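Pseudopodium-enriched atypical kinase 1 (Homo sapiens, PDB 6BHC) is a human pseudokinase with a kinase-type fold and an unusual catalytic cleft, which dimerises in a novel mode and probably works as a scaffold rather than an active kinase. Local coordinates at residues A[47-52]-A[147-152]; A[115-120]-A[191-196]; A[294-299]-A[331-336]; A[387-392]-A[409-414]. The protein carries 1 engineered substitution. All coordinates share one frame; numbering follows the deposited sequence.

Interaction 1 of 4, residues A[47-52]-A[147-152]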
# COMPACT_ATOMS: atom_id res chain seq x y z
N LEU A 47 -28.16 -22.58 -4.03
CA LEU A 47 -28.87 -22.87 -5.26
C LEU A 47 -30.17 -23.61 -4.97
O LEU A 47 -30.39 -24.13 -3.88
CB LEU A 47 -27.99 -23.70 -6.20
CG LEU A 47 -26.63 -23.09 -6.55
CD1 LEU A 47 -25.79 -24.07 -7.35
CD2 LEU A 47 -26.82 -21.79 -7.32
N ARG A 48 -31.04 -23.65 -5.98
CA ARG A 48 -32.30 -24.38 -5.91
C ARG A 48 -32.21 -25.59 -6.83
O ARG A 48 -31.75 -25.48 -7.97
CB ARG A 48 -33.47 -23.48 -6.32
CG ARG A 48 -33.71 -22.32 -5.37
CD ARG A 48 -34.89 -21.48 -5.81
NE ARG A 48 -35.13 -20.35 -4.91
CZ ARG A 48 -36.09 -19.44 -5.09
NH1 ARG A 48 -36.90 -19.52 -6.13
NH2 ARG A 48 -36.23 -18.45 -4.22
N PHE A 49 -32.66 -26.74 -6.33
CA PHE A 49 -32.58 -28.00 -7.05
C PHE A 49 -33.96 -28.62 -7.17
O PHE A 49 -34.82 -28.45 -6.30
CB PHE A 49 -31.62 -28.97 -6.36
CG PHE A 49 -30.24 -28.42 -6.15
CD1 PHE A 49 -29.37 -28.28 -7.22
CD2 PHE A 49 -29.81 -28.04 -4.89
CE1 PHE A 49 -28.10 -27.77 -7.03
CE2 PHE A 49 -28.54 -27.53 -4.70
CZ PHE A 49 -27.68 -27.40 -5.77
N GLY A 50 -34.17 -29.36 -8.26
CA GLY A 50 -35.46 -29.98 -8.51
C GLY A 50 -35.41 -31.19 -9.42
O GLY A 50 -34.84 -32.23 -9.06
N VAL A 51 -36.00 -31.06 -10.61
CA VAL A 51 -36.12 -32.18 -11.54
C VAL A 51 -34.76 -32.53 -12.12
O VAL A 51 -34.26 -31.85 -13.03
CB VAL A 51 -37.12 -31.85 -12.66
CG1 VAL A 51 -37.28 -33.04 -13.60
CG2 VAL A 51 -38.46 -31.44 -12.07
N ASP A 52 -34.15 -33.60 -11.60
CA ASP A 52 -32.87 -34.11 -12.08
C ASP A 52 -31.79 -33.03 -12.07
O ASP A 52 -31.25 -32.64 -13.10
CB ASP A 52 -33.01 -34.74 -13.47
CG ASP A 52 -33.32 -36.22 -13.41
OD1 ASP A 52 -32.95 -36.87 -12.42
OD2 ASP A 52 -33.95 -36.73 -14.37
N VAL A 147 -25.69 -35.65 -2.13
CA VAL A 147 -24.77 -34.88 -2.95
C VAL A 147 -24.77 -33.44 -2.45
O VAL A 147 -25.83 -32.82 -2.35
CB VAL A 147 -25.14 -34.95 -4.44
CG1 VAL A 147 -24.23 -34.05 -5.26
CG2 VAL A 147 -25.07 -36.38 -4.94
N VAL A 148 -23.59 -32.93 -2.14
CA VAL A 148 -23.42 -31.56 -1.65
C VAL A 148 -22.60 -30.79 -2.67
O VAL A 148 -21.65 -31.32 -3.26
CB VAL A 148 -22.74 -31.54 -0.26
CG1 VAL A 148 -22.66 -30.13 0.28
CG2 VAL A 148 -23.48 -32.46 0.70
N ILE A 149 -22.97 -29.53 -2.89
CA ILE A 149 -22.29 -28.65 -3.83
C ILE A 149 -21.55 -27.57 -3.04
O ILE A 149 -22.11 -26.99 -2.10
CB ILE A 149 -23.27 -28.01 -4.83
CG1 ILE A 149 -24.15 -29.09 -5.46
CG2 ILE A 149 -22.53 -27.24 -5.90
CD1 ILE A 149 -23.37 -30.17 -6.19
N THR A 150 -20.30 -27.31 -3.42
CA THR A 150 -19.49 -26.29 -2.77
C THR A 150 -18.74 -25.49 -3.83
O THR A 150 -18.42 -26.01 -4.91
CB THR A 150 -18.50 -26.89 -1.77
OG1 THR A 150 -17.67 -25.85 -1.23
CG2 THR A 150 -17.62 -27.94 -2.43
N ARG A 151 -18.48 -24.22 -3.53
CA ARG A 151 -17.77 -23.35 -4.45
C ARG A 151 -16.26 -23.35 -4.24
O ARG A 151 -15.52 -22.92 -5.13
CB ARG A 151 -18.29 -21.91 -4.34
CG ARG A 151 -19.74 -21.74 -4.80
CD ARG A 151 -20.14 -20.27 -4.85
NE ARG A 151 -21.43 -20.09 -5.51
CZ ARG A 151 -22.59 -19.97 -4.86
NH1 ARG A 151 -23.71 -19.81 -5.54
NH2 ARG A 151 -22.62 -20.02 -3.54
N GLU A 152 -15.79 -23.81 -3.08
CA GLU A 152 -14.35 -23.93 -2.81
C GLU A 152 -13.92 -25.34 -3.19
O GLU A 152 -14.18 -26.30 -2.46
CB GLU A 152 -14.04 -23.62 -1.35
CG GLU A 152 -14.31 -22.17 -0.94
CD GLU A 152 -15.78 -21.87 -0.73
OE1 GLU A 152 -16.54 -22.81 -0.44
OE2 GLU A 152 -16.17 -20.69 -0.86
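Phe49 and Ile149 make the apolar half of this contact, and Leu47 and Arg151 the mixed half. In the first pair CZ of the Phe49 ring lies 3.9 Å from CG1 of Ile149, approaching at a slant that is neither face-on nor edge-on. The Phe49 ring is set opposite its own carbonyl carbon (chi1 -56°), which swings it from the loop after helix 16-39 toward strand 143-150, the fifth strand of a kinase N-lobe. Ile149 also packs on Tyr86, Phe57 and Phe124. Phe124 meets the Phe49 ring as well, with the planes at about 45°, so the phenylalanine joins a cluster of apolar groups on this side of the sheet.

The second pair is apolar against polar. CD2 of Leu47 comes to 4.1 Å from NH1 of Arg151 and rests obliquely on the guanidinium, a van der Waals contact with no acceptor involved. The arginine chain is extended from CG to NE, and its last turn (chi4 96°) sets the guanidinium steeply across that chain. NH1 hydrogen-bonds to the carbonyl O of Asp45, a little earlier in the same loop.

Backbone bonding fixes the loop indirectly: Leu47 and Ile149 both bond to the backbone of Cys121. The chemistry therefore implies a loop laid over one face of the sheet by apolar packing and tied by Leu47 to Cys121, just ahead of the outer strand 123-128, with Arg151 adding a polar tie from beyond the end of its own strand.

Interaction 2 of 4, residues A[115-120]-A[191-196]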
# COMPACT_ATOMS: atom_id res chain seq x y z
N PHE A 115 -13.38 -18.47 6.90
CA PHE A 115 -12.40 -18.75 5.86
C PHE A 115 -11.91 -20.19 5.90
O PHE A 115 -11.58 -20.77 4.86
CB PHE A 115 -11.23 -17.77 6.00
CG PHE A 115 -10.23 -17.83 4.88
CD1 PHE A 115 -10.53 -17.31 3.63
CD2 PHE A 115 -8.97 -18.37 5.10
CE1 PHE A 115 -9.60 -17.35 2.61
CE2 PHE A 115 -8.04 -18.42 4.08
CZ PHE A 115 -8.35 -17.90 2.83
N ASN A 116 -11.86 -20.79 7.09
CA ASN A 116 -11.27 -22.11 7.27
C ASN A 116 -12.31 -23.18 7.61
O ASN A 116 -11.95 -24.26 8.09
CB ASN A 116 -10.19 -22.06 8.36
CG ASN A 116 -9.10 -21.06 8.03
OD1 ASN A 116 -8.96 -20.04 8.71
ND2 ASN A 116 -8.33 -21.35 6.99
N ILE A 117 -13.59 -22.90 7.38
CA ILE A 117 -14.66 -23.86 7.62
C ILE A 117 -15.44 -24.04 6.32
O ILE A 117 -15.73 -23.05 5.63
CB ILE A 117 -15.57 -23.42 8.78
CG1 ILE A 117 -14.76 -23.31 10.07
CG2 ILE A 117 -16.73 -24.40 8.96
CD1 ILE A 117 -15.58 -23.01 11.30
N GLN A 118 -15.77 -25.28 6.00
CA GLN A 118 -16.36 -25.59 4.70
C GLN A 118 -17.73 -24.94 4.55
O GLN A 118 -18.57 -25.01 5.45
CB GLN A 118 -16.47 -27.10 4.51
CG GLN A 118 -16.98 -27.50 3.14
CD GLN A 118 -16.84 -28.99 2.88
OE1 GLN A 118 -17.18 -29.81 3.73
NE2 GLN A 118 -16.34 -29.34 1.70
N GLN A 119 -17.95 -24.32 3.40
CA GLN A 119 -19.23 -23.75 3.02
C GLN A 119 -19.85 -24.60 1.91
O GLN A 119 -19.16 -25.30 1.17
CB GLN A 119 -19.08 -22.31 2.53
CG GLN A 119 -18.25 -21.41 3.43
CD GLN A 119 -17.95 -20.07 2.79
OE1 GLN A 119 -18.85 -19.38 2.31
NE2 GLN A 119 -16.68 -19.70 2.76
N ASP A 120 -21.18 -24.53 1.81
CA ASP A 120 -21.90 -25.23 0.76
C ASP A 120 -22.99 -24.31 0.22
O ASP A 120 -23.47 -23.42 0.92
CB ASP A 120 -22.52 -26.54 1.26
CG ASP A 120 -23.63 -26.33 2.26
OD1 ASP A 120 -24.80 -26.21 1.83
OD2 ASP A 120 -23.35 -26.28 3.47
N LEU A 191 -11.17 -23.62 14.54
CA LEU A 191 -11.62 -24.18 15.81
C LEU A 191 -12.02 -23.08 16.78
O LEU A 191 -12.97 -23.26 17.56
CB LEU A 191 -10.53 -25.06 16.41
CG LEU A 191 -10.20 -26.35 15.66
CD1 LEU A 191 -9.07 -27.10 16.34
CD2 LEU A 191 -11.44 -27.24 15.53
N GLU A 192 -11.32 -21.95 16.75
CA GLU A 192 -11.71 -20.81 17.58
C GLU A 192 -13.08 -20.28 17.17
O GLU A 192 -13.81 -19.73 18.01
CB GLU A 192 -10.65 -19.71 17.47
CG GLU A 192 -10.81 -18.57 18.45
CD GLU A 192 -9.75 -17.49 18.26
OE1 GLU A 192 -9.30 -17.30 17.11
OE2 GLU A 192 -9.37 -16.84 19.26
N HIS A 193 -13.45 -20.45 15.90
CA HIS A 193 -14.77 -20.05 15.43
C HIS A 193 -15.88 -20.91 16.02
O HIS A 193 -17.02 -20.44 16.12
CB HIS A 193 -14.81 -20.11 13.90
CG HIS A 193 -16.05 -19.52 13.29
ND1 HIS A 193 -16.28 -18.16 13.25
CD2 HIS A 193 -17.10 -20.11 12.68
CE1 HIS A 193 -17.44 -17.94 12.65
NE2 HIS A 193 -17.96 -19.10 12.30
N LEU A 194 -15.57 -22.14 16.42
CA LEU A 194 -16.59 -23.03 16.97
C LEU A 194 -16.90 -22.76 18.43
O LEU A 194 -17.98 -23.15 18.90
CB LEU A 194 -16.15 -24.49 16.82
CG LEU A 194 -15.75 -24.99 15.43
CD1 LEU A 194 -15.39 -26.47 15.47
CD2 LEU A 194 -16.87 -24.74 14.42
N LYS A 195 -16.00 -22.10 19.15
CA LYS A 195 -16.16 -21.95 20.60
C LYS A 195 -17.41 -21.15 20.99
O LYS A 195 -18.13 -21.60 21.90
CB LYS A 195 -14.90 -21.33 21.20
CG LYS A 195 -13.63 -22.11 20.87
CD LYS A 195 -13.74 -23.56 21.31
CE LYS A 195 -12.49 -24.34 20.96
NZ LYS A 195 -12.59 -25.77 21.38
N PRO A 196 -17.72 -20.00 20.38
CA PRO A 196 -18.94 -19.29 20.78
C PRO A 196 -20.22 -20.06 20.49
O PRO A 196 -21.26 -19.75 21.08
CB PRO A 196 -18.87 -17.98 19.98
CG PRO A 196 -17.44 -17.82 19.64
CD PRO A 196 -16.94 -19.21 19.40
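Ile117 reaches out of the αC-β4 loop of the kinase fold and sets its CD1 methyl between two residues in the C-terminal part of the αE helix, helix 173-194. The methyl stands 3.6 Å from CD2 of His193 and 3.8 Å from CD2 of Leu194. Against the imidazole it comes in obliquely, touching CG and CB less closely than CD2; against the leucine the meeting is methyl to methyl. The isoleucine chain from CA through CG1 to CD1 is stretched (chi2 -175°), and that gives it the reach.

Further out, the neighbours hold both partners in place. On either side of Ile117, Asn116 and Gln118 form backbone hydrogen bonds with Val240 of strand 237-240, while the Asn116 amide ND2 donates to Leu238 O, so the loop is pinned to the C-lobe strand. On the helix, Leu191 points away from the loop and packs on Asp278 and Thr282 of helix 277-289; Glu192 is bound by Lys347 and Ser344. This arrangement, in which the αC-β4 loop keeps its seat on αE, is a recognised anchor of the N-lobe to the C-lobe in kinases.

His193 extends its ring away from its own backbone N (chi1 -171°), and its NE2 hydrogen-bonds to the carbonyl O of Ala112, earlier in the same loop.

Interaction 3 of 4, residues A[294-299]-A[331-336]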
# COMPACT_ATOMS: atom_id res chain seq x y z
N ASN A 294 0.91 -41.48 15.53
CA ASN A 294 0.08 -41.08 16.65
C ASN A 294 0.78 -41.49 17.95
O ASN A 294 1.07 -42.69 18.14
CB ASN A 294 -1.30 -41.74 16.54
CG ASN A 294 -2.24 -41.36 17.67
OD1 ASN A 294 -1.91 -40.55 18.54
ND2 ASN A 294 -3.43 -41.95 17.66
N PRO A 295 1.08 -40.55 18.85
CA PRO A 295 1.83 -40.90 20.07
C PRO A 295 1.20 -42.02 20.88
O PRO A 295 1.92 -42.76 21.57
CB PRO A 295 1.84 -39.58 20.85
CG PRO A 295 1.68 -38.53 19.83
CD PRO A 295 0.81 -39.11 18.75
N PHE A 296 -0.12 -42.16 20.83
CA PHE A 296 -0.82 -43.21 21.54
C PHE A 296 -0.94 -44.49 20.73
O PHE A 296 -1.59 -45.44 21.17
CB PHE A 296 -2.20 -42.70 21.98
CG PHE A 296 -2.13 -41.41 22.75
CD1 PHE A 296 -1.94 -41.42 24.12
CD2 PHE A 296 -2.24 -40.20 22.09
CE1 PHE A 296 -1.86 -40.23 24.82
CE2 PHE A 296 -2.16 -39.01 22.79
CZ PHE A 296 -1.97 -39.02 24.16
N ASP A 297 -0.33 -44.53 19.54
CA ASP A 297 -0.09 -45.76 18.81
C ASP A 297 1.36 -46.22 18.89
O ASP A 297 1.62 -47.43 18.84
CB ASP A 297 -0.48 -45.61 17.34
CG ASP A 297 -1.98 -45.57 17.14
OD1 ASP A 297 -2.70 -46.28 17.86
OD2 ASP A 297 -2.44 -44.82 16.25
N GLU A 298 2.31 -45.29 19.00
CA GLU A 298 3.71 -45.67 19.18
C GLU A 298 3.98 -46.15 20.60
O GLU A 298 4.74 -47.10 20.81
CB GLU A 298 4.61 -44.49 18.82
CG GLU A 298 6.10 -44.74 19.05
CD GLU A 298 6.95 -43.54 18.69
OE1 GLU A 298 6.37 -42.50 18.30
OE2 GLU A 298 8.19 -43.64 18.79
N ASN A 299 3.35 -45.50 21.59
CA ASN A 299 3.45 -45.89 22.99
C ASN A 299 2.03 -46.18 23.49
O ASN A 299 1.42 -45.35 24.18
CB ASN A 299 4.12 -44.80 23.83
CG ASN A 299 4.73 -45.34 25.11
OD1 ASN A 299 4.28 -46.35 25.65
ND2 ASN A 299 5.76 -44.66 25.60
N CYS A 331 1.54 -29.42 25.53
CA CYS A 331 0.49 -28.67 26.21
C CYS A 331 -0.89 -29.11 25.75
O CYS A 331 -1.82 -29.21 26.56
CB CYS A 331 0.67 -27.17 25.98
SG CYS A 331 2.17 -26.48 26.71
N LEU A 332 -1.05 -29.38 24.45
CA LEU A 332 -2.33 -29.85 23.93
C LEU A 332 -2.64 -31.28 24.36
O LEU A 332 -3.81 -31.65 24.41
CB LEU A 332 -2.34 -29.75 22.40
CG LEU A 332 -2.33 -28.34 21.80
CD1 LEU A 332 -2.09 -28.41 20.29
CD2 LEU A 332 -3.62 -27.61 22.10
N LEU A 333 -1.62 -32.08 24.66
CA LEU A 333 -1.81 -33.47 25.05
C LEU A 333 -1.76 -33.66 26.56
O LEU A 333 -1.58 -34.79 27.03
CB LEU A 333 -0.76 -34.35 24.37
CG LEU A 333 -0.88 -34.46 22.85
CD1 LEU A 333 0.23 -35.33 22.29
CD2 LEU A 333 -2.25 -34.99 22.46
N ASN A 334 -1.90 -32.59 27.33
CA ASN A 334 -1.94 -32.70 28.78
C ASN A 334 -3.13 -33.56 29.19
O ASN A 334 -4.27 -33.25 28.82
CB ASN A 334 -2.05 -31.31 29.41
CG ASN A 334 -1.81 -31.33 30.91
OD1 ASN A 334 -2.35 -32.18 31.63
ND2 ASN A 334 -1.01 -30.40 31.39
N PRO A 335 -2.91 -34.65 29.94
CA PRO A 335 -4.04 -35.52 30.30
C PRO A 335 -5.07 -34.86 31.21
O PRO A 335 -6.18 -35.38 31.34
CB PRO A 335 -3.36 -36.71 31.00
CG PRO A 335 -2.06 -36.16 31.50
CD PRO A 335 -1.64 -35.13 30.49
N ASN A 336 -4.73 -33.73 31.84
CA ASN A 336 -5.68 -33.03 32.69
C ASN A 336 -6.36 -31.93 31.88
O ASN A 336 -5.67 -30.99 31.44
CB ASN A 336 -4.97 -32.43 33.90
CG ASN A 336 -5.93 -31.74 34.85
OD1 ASN A 336 -7.13 -32.00 34.84
ND2 ASN A 336 -5.40 -30.84 35.67
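The backbones of Pro295 and Leu333 come no nearer than 9.7 Å at their CA atoms, so side chains alone bridge the short helix 295-298 and the end of helix 322-332. Leu333, the first residue to leave helical geometry after that helix, does the work from one side by forking its two methyls. CD1 meets CG of the Pro295 ring at 4.3 Å, and CD2 lies 4.0 Å from CE2 of Phe296. The second methyl sits at the rim of the phenyl ring, close to its plane, and not over a face; the two side chains run past one another in opposite directions. CG of Phe296 stands opposite the carbonyl carbon (chi1 -53°), which carries the ring across toward Leu333.

Each partner is positioned by its surroundings. Asn294 holds the N-cap of helix 295-298: its OD1 accepts from Phe296 N, a weak bond of 3.3 Å. Its carbonyl O takes the N-H groups of both Asp297 and Glu298. The Phe296 ring also meets Phe280 of helix 277-289 and receives Lys303 in a cation-pi contact. Across the way, Asn334 makes an Asx turn, with OD1 accepting from Asn336 N at 2.8 Å, and the carbonyl of Leu333 is bonded by the hydroxyl of Tyr307.

This belongs to the helical C-lobe of the kinase domain, where the short helix 295-298, which follows helix 277-289, packs on the end of helix 322-332. The chemistry is wholly apolar between the segments: the polar groups cap the start of helix 295-298 and shape the turn after helix 322-332, leaving the two methyls of Leu333 to rest against Pro295 and Phe296 side by side.

Interaction 4 of 4, residues A[387-392]-A[409-414]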
# COMPACT_ATOMS: atom_id res chain seq x y z
N THR A 387 5.63 -1.41 12.75
CA THR A 387 6.17 -0.45 11.80
C THR A 387 6.67 -1.14 10.54
O THR A 387 6.41 -0.68 9.42
CB THR A 387 7.29 0.36 12.45
OG1 THR A 387 6.78 1.04 13.61
CG2 THR A 387 7.85 1.39 11.48
N LEU A 388 7.39 -2.25 10.70
CA LEU A 388 7.90 -2.99 9.55
C LEU A 388 6.77 -3.50 8.67
O LEU A 388 6.81 -3.37 7.44
CB LEU A 388 8.79 -4.14 10.01
CG LEU A 388 10.12 -3.73 10.66
CD1 LEU A 388 10.85 -4.94 11.21
CD2 LEU A 388 10.98 -2.99 9.65
N LEU A 389 5.74 -4.10 9.29
CA LEU A 389 4.63 -4.62 8.51
C LEU A 389 3.87 -3.51 7.81
O LEU A 389 3.44 -3.67 6.66
CB LEU A 389 3.69 -5.43 9.41
CG LEU A 389 2.51 -6.09 8.70
CD1 LEU A 389 3.01 -7.04 7.61
CD2 LEU A 389 1.63 -6.83 9.69
N MET A 390 3.69 -2.36 8.48
CA MET A 390 3.02 -1.24 7.85
C MET A 390 3.80 -0.75 6.63
O MET A 390 3.20 -0.41 5.60
CB MET A 390 2.83 -0.10 8.85
CG MET A 390 1.92 1.02 8.37
SD MET A 390 0.20 0.48 8.24
CE MET A 390 -0.12 -0.01 9.93
N ILE A 391 5.13 -0.71 6.73
CA ILE A 391 5.95 -0.33 5.59
C ILE A 391 5.78 -1.33 4.45
O ILE A 391 5.71 -0.95 3.28
CB ILE A 391 7.43 -0.21 6.02
CG1 ILE A 391 7.61 0.98 6.98
CG2 ILE A 391 8.34 -0.07 4.81
CD1 ILE A 391 8.98 1.05 7.61
N LYS A 392 5.69 -2.62 4.79
CA LYS A 392 5.53 -3.65 3.76
C LYS A 392 4.25 -3.45 2.96
O LYS A 392 4.25 -3.56 1.73
CB LYS A 392 5.55 -5.03 4.40
CG LYS A 392 5.41 -6.19 3.42
CD LYS A 392 5.21 -7.51 4.15
CE LYS A 392 5.14 -8.68 3.18
NZ LYS A 392 6.42 -8.90 2.47
N TRP A 409 -1.92 -11.53 5.33
CA TRP A 409 -3.15 -11.34 6.10
C TRP A 409 -3.00 -11.90 7.51
O TRP A 409 -3.31 -11.22 8.50
CB TRP A 409 -4.32 -11.99 5.37
CG TRP A 409 -5.62 -12.00 6.12
CD1 TRP A 409 -6.00 -11.14 7.10
CD2 TRP A 409 -6.70 -12.92 5.94
NE1 TRP A 409 -7.26 -11.46 7.55
CE2 TRP A 409 -7.71 -12.56 6.85
CE3 TRP A 409 -6.91 -14.02 5.10
CZ2 TRP A 409 -8.91 -13.25 6.95
CZ3 TRP A 409 -8.11 -14.71 5.20
CH2 TRP A 409 -9.09 -14.32 6.11
N LEU A 410 -2.52 -13.14 7.63
CA LEU A 410 -2.38 -13.76 8.94
C LEU A 410 -1.39 -13.00 9.81
O LEU A 410 -1.59 -12.87 11.03
CB LEU A 410 -1.95 -15.22 8.78
CG LEU A 410 -2.88 -16.10 7.94
CD1 LEU A 410 -2.36 -17.52 7.84
CD2 LEU A 410 -4.29 -16.09 8.51
N CYS A 411 -0.32 -12.47 9.21
CA CYS A 411 0.63 -11.68 9.98
C CYS A 411 0.00 -10.38 10.47
O CYS A 411 0.26 -9.95 11.60
CB CYS A 411 1.87 -11.39 9.14
SG CYS A 411 3.17 -10.49 10.02
N ALA A 412 -0.83 -9.75 9.64
CA ALA A 412 -1.54 -8.55 10.07
C ALA A 412 -2.51 -8.87 11.20
O ALA A 412 -2.67 -8.06 12.12
CB ALA A 412 -2.27 -7.92 8.89
N GLN A 413 -3.18 -10.03 11.14
CA GLN A 413 -4.07 -10.42 12.23
C GLN A 413 -3.31 -10.53 13.54
O GLN A 413 -3.81 -10.11 14.60
CB GLN A 413 -4.74 -11.76 11.91
CG GLN A 413 -5.85 -11.70 10.88
CD GLN A 413 -6.64 -13.00 10.82
OE1 GLN A 413 -7.60 -13.12 10.05
NE2 GLN A 413 -6.25 -13.97 11.63
N TYR A 414 -2.10 -11.09 13.50
CA TYR A 414 -1.32 -11.30 14.71
C TYR A 414 -0.93 -9.97 15.34
O TYR A 414 -1.24 -9.71 16.51
CB TYR A 414 -0.08 -12.13 14.36
CG TYR A 414 0.89 -12.35 15.49
CD1 TYR A 414 0.45 -12.56 16.79
CD2 TYR A 414 2.26 -12.38 15.24
CE1 TYR A 414 1.36 -12.77 17.82
CE2 TYR A 414 3.16 -12.59 16.26
CZ TYR A 414 2.71 -12.79 17.54
OH TYR A 414 3.62 -13.00 18.54
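Leu389 lays its CD2 methyl directly on the backbone of the helix opposite, 3.6 Å from CA of Ala412 and 3.8 Å from Ala412 N. The methyl also lies 3.9 Å from the carbonyl O of Cys411, a van der Waals approach to a main-chain atom and no more. Two side chains flank it: SG of Cys411 at 4.0 Å and CB of Ala412 at 4.1 Å. The contact rests on one leucine branch, CD2, received by Cys411 and Ala412.

Torsions explain the aim. Leu389 stretches CG away from its backbone N (chi1 -177°), and chi2 of 58° puts CD1 aside and leaves CD2 extended, at the far end of the side chain. Cys411 is turned likewise, its sulfur pointing back at the leucine. The nearest CA pair, Leu389 and Ala412, is 7.5 Å apart, and the small side chain of Ala412 lets the methyl come down to the main chain.

Helices 371-396 and 406-417 follow one another in the chain, C-terminal to the main helices of the kinase C-lobe. Their packing with the N-terminal helix 16-39 is consistent with the split helical dimerisation module of the PEAK family. Leu389 also packs on Leu415. From its other faces helix 371-396 meets helix 16-39 through Thr387 and Met390, and the second subunit, where Leu388 packs on Leu23 and Ile391 on Ala27 of that copy. Helix 406-417 turns Trp409 the other way, stacking on Phe39 of helix 16-39 and meeting Phe115 of the kinase domain edge-to-face, while Cys411 and Tyr414 lean on Trp355.

In the fold
Interactions 2, 3 and 4 are buried, whereas interaction 1 is partly buried, in the N-lobe, where an apolar pair is joined by a leucine on an arginine. In the other three, methyls meet an imidazole and a leucine (interaction 2), a proline and a ring edge (interaction 3) or a helix backbone (interaction 4). Interactions 1 and 2 touch: Thr150 OG1 probably hydrogen-bonds to Gln119 O, and their segments alternate along the chain. Interaction 2 lies nearest the chain centre and also touches interaction 4, joining the kinase core to the flanking helices. Interaction 3 stands apart in the C-lobe, its centre about 25 Å from that of interaction 2. Only interaction 4 has segment residues touching the second subunit.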